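Local structure of probable AP endonuclease (African swine fever virus, 6KI3) at residues A[222-227]-A[271-276]. The protein cleaves DNA on the 5' side of abasic sites as a zinc-dependent repair endonuclease and also trims mismatched 3' ends as an exonuclease. Numbering follows the deposited sequence.
With ZN (zinc ion), chain J; nucleotides of chain C.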
loop_
_atom_site.group_PDB
_atom_site.type_symbol
_atom_site.label_atom_id
_atom_site.label_comp_id
_atom_site.label_asym_id
_atom_site.label_seq_id
_atom_site.Cartn_x
_atom_site.Cartn_y
_atom_site.Cartn_z
ATOM N N PHE A 222 2.619 4.686 -0.726
ATOM C CA PHE A 222 3.460 4.188 0.354
ATOM C C PHE A 222 2.663 3.366 1.354
ATOM O O PHE A 222 1.514 3.688 1.673
ATOM C CB PHE A 222 4.152 5.337 1.089
ATOM C CG PHE A 222 5.305 5.922 0.337
ATOM C CD1 PHE A 222 5.108 6.956 -0.560
ATOM C CD2 PHE A 222 6.587 5.432 0.524
ATOM C CE1 PHE A 222 6.169 7.492 -1.255
ATOM C CE2 PHE A 222 7.654 5.966 -0.170
ATOM C CZ PHE A 222 7.445 6.998 -1.061
ATOM N N HIS A 223 3.294 2.302 1.844
ATOM C CA HIS A 223 2.843 1.557 3.014
ATOM C C HIS A 223 3.804 1.886 4.151
ATOM O O HIS A 223 4.951 1.428 4.150
ATOM C CB HIS A 223 2.810 0.055 2.740
ATOM C CG HIS A 223 1.715 -0.371 1.814
ATOM N ND1 HIS A 223 1.684 -1.617 1.223
ATOM C CD2 HIS A 223 0.606 0.276 1.383
ATOM C CE1 HIS A 223 0.607 -1.717 0.466
ATOM N NE2 HIS A 223 -0.063 -0.582 0.545
ATOM N N LEU A 224 3.343 2.691 5.108
ATOM C CA LEU A 224 4.180 3.132 6.226
ATOM C C LEU A 224 4.109 2.079 7.324
ATOM O O LEU A 224 3.242 2.117 8.198
ATOM C CB LEU A 224 3.735 4.499 6.730
ATOM C CG LEU A 224 3.828 5.656 5.734
ATOM C CD1 LEU A 224 3.583 6.987 6.432
ATOM C CD2 LEU A 224 5.175 5.653 5.029
ATOM N N ASN A 225 5.042 1.131 7.284
ATOM C CA ASN A 225 5.071 0.023 8.229
ATOM C C ASN A 225 6.455 -0.096 8.843
ATOM O O ASN A 225 7.457 -0.156 8.122
ATOM C CB ASN A 225 4.696 -1.301 7.553
ATOM C CG ASN A 225 3.330 -1.261 6.901
ATOM O OD1 ASN A 225 2.407 -0.619 7.402
ATOM N ND2 ASN A 225 3.193 -1.954 5.776
ATOM N N ASP A 226 6.509 -0.127 10.171
ATOM C CA ASP A 226 7.707 -0.580 10.853
ATOM C C ASP A 226 7.772 -2.103 10.783
ATOM O O ASP A 226 6.780 -2.777 10.488
ATOM C CB ASP A 226 7.716 -0.099 12.305
ATOM C CG ASP A 226 9.119 0.059 12.862
ATOM O OD1 ASP A 226 9.984 -0.785 12.548
ATOM O OD2 ASP A 226 9.356 1.028 13.615
ATOM N N ALA A 227 8.954 -2.650 11.046
ATOM C CA ALA A 227 9.186 -4.080 10.907
ATOM C C ALA A 227 9.651 -4.663 12.231
ATOM O O ALA A 227 10.570 -4.130 12.863
ATOM C CB ALA A 227 10.215 -4.369 9.811
ATOM N N CYS A 271 1.584 12.179 -1.898
ATOM C CA CYS A 271 1.430 10.755 -2.135
ATOM C C CYS A 271 0.464 10.134 -1.131
ATOM O O CYS A 271 0.318 10.625 -0.009
ATOM C CB CYS A 271 2.778 10.051 -2.040
ATOM S SG CYS A 271 3.906 10.431 -3.391
ATOM N N PRO A 272 -0.216 9.056 -1.519
ATOM C CA PRO A 272 -1.003 8.297 -0.543
ATOM C C PRO A 272 -0.095 7.482 0.364
ATOM O O PRO A 272 0.903 6.909 -0.079
ATOM C CB PRO A 272 -1.880 7.389 -1.416
ATOM C CG PRO A 272 -1.767 7.941 -2.813
ATOM C CD PRO A 272 -0.417 8.565 -2.890
ATOM N N ALA A 273 -0.451 7.436 1.646
ATOM C CA ALA A 273 0.304 6.691 2.645
ATOM C C ALA A 273 -0.668 5.861 3.468
ATOM O O ALA A 273 -1.596 6.409 4.073
ATOM C CB ALA A 273 1.111 7.631 3.545
ATOM N N ILE A 274 -0.455 4.548 3.492
ATOM C CA ILE A 274 -1.349 3.608 4.157
ATOM C C ILE A 274 -0.573 2.884 5.248
ATOM O O ILE A 274 0.488 2.308 4.986
ATOM C CB ILE A 274 -1.948 2.597 3.161
ATOM C CG1 ILE A 274 -2.643 3.321 2.006
ATOM C CG2 ILE A 274 -2.914 1.663 3.872
ATOM C CD1 ILE A 274 -3.899 4.056 2.409
ATOM N N LEU A 275 -1.105 2.915 6.468
ATOM C CA LEU A 275 -0.575 2.118 7.567
ATOM C C LEU A 275 -1.301 0.780 7.601
ATOM O O LEU A 275 -2.534 0.736 7.566
ATOM C CB LEU A 275 -0.739 2.840 8.907
ATOM C CG LEU A 275 0.141 4.054 9.227
ATOM C CD1 LEU A 275 -0.270 5.291 8.435
ATOM C CD2 LEU A 275 0.116 4.344 10.721
ATOM N N GLU A 276 -0.541 -0.307 7.666
ATOM C CA GLU A 276 -1.099 -1.657 7.626
ATOM C C GLU A 276 -0.858 -2.324 8.978
ATOM O O GLU A 276 0.153 -2.997 9.186
ATOM C CB GLU A 276 -0.485 -2.458 6.482
ATOM C CG GLU A 276 -0.518 -1.734 5.146
ATOM C CD GLU A 276 0.092 -2.553 4.026
ATOM O OE1 GLU A 276 -0.670 -3.181 3.259
ATOM O OE2 GLU A 276 1.337 -2.574 3.918
HETATM ZN ZN ZN J . 2.068 -3.750 2.100
ATOM O "O5'" 3DR C 1 0.438 -6.535 4.063
ATOM P P 3DR C 1 1.670 -6.850 3.078
ATOM O OP1 3DR C 1 1.006 -7.156 1.758
ATOM O OP2 3DR C 1 2.468 -5.572 3.100
ATOM O OP3 3DR C 1 2.357 -8.039 3.706
ATOM C "C2'" 3DR C 1 -3.860 -6.128 4.965
ATOM C "C5'" 3DR C 1 -0.760 -7.306 4.022
ATOM C "C4'" 3DR C 1 -1.604 -6.938 5.235
ATOM O "O4'" 3DR C 1 -1.607 -5.518 5.388
ATOM C "C1'" 3DR C 1 -2.943 -5.014 5.449
ATOM C "C3'" 3DR C 1 -3.044 -7.397 5.092
ATOM O "O3'" 3DR C 1 -3.437 -8.076 6.287
#
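His223 and Glu276 meet at a zinc ion on the C-terminal side of two adjacent parallel strands of the TIM barrel, the usual place for the active site of this fold. Phe222 pairs with Ala273 and His223 with Ile274; the backbone bonds are Phe222 N to Pro272 O, Leu224 N to Ile274 O and, at 2.8 Å, Ile274 N to Phe222 O. Beyond them an asparagine side chain continues the pattern, with Asn225 OD1 accepting Glu276 N at 3.0 Å in the plane of its carbonyl; Arg277 bonds the same oxygen.

Glu276 can be followed outward. Glu276 CB lies 3.4 Å from O4' of the abasic-site analogue 3DR1 of chain C and close to Asn225 OD1. Glu276 CG passes 3.8 Å from Asn225 ND2, and the extended chain (chi2 -180°) carries Glu276 CD over one face of the His223 imidazole, 3.3 Å from its plane and nearer the ring's border than its centre. Glu276 OE1 lies near O4' but takes its hydrogen bond from Gln48 NE2; Gln48 OE1 pairs with His223 NE2, so one glutamine steadies both ligands. Glu276 OE2 binds the zinc ion at 2.3 Å, as His223 ND1 does; Glu147, Asp184 and the DNA phosphate oxygen OP2 complete the site.

Phe222 and Ala273 occupy the other sheet face, where they and Leu224 touch Ile266 of helix 258-269; Leu224 CD1 packs 3.9 Å from Ala273 CB. Back at the metal, Asn225 ND2 is shared between Asp184 OD1 and Glu276, a second-shell grip on two zinc ligands. With amide and carboxylate nearly coplanar (19° apart), Asn225 ND2 reaches the anti side of Glu276 OE2 at 2.7 Å.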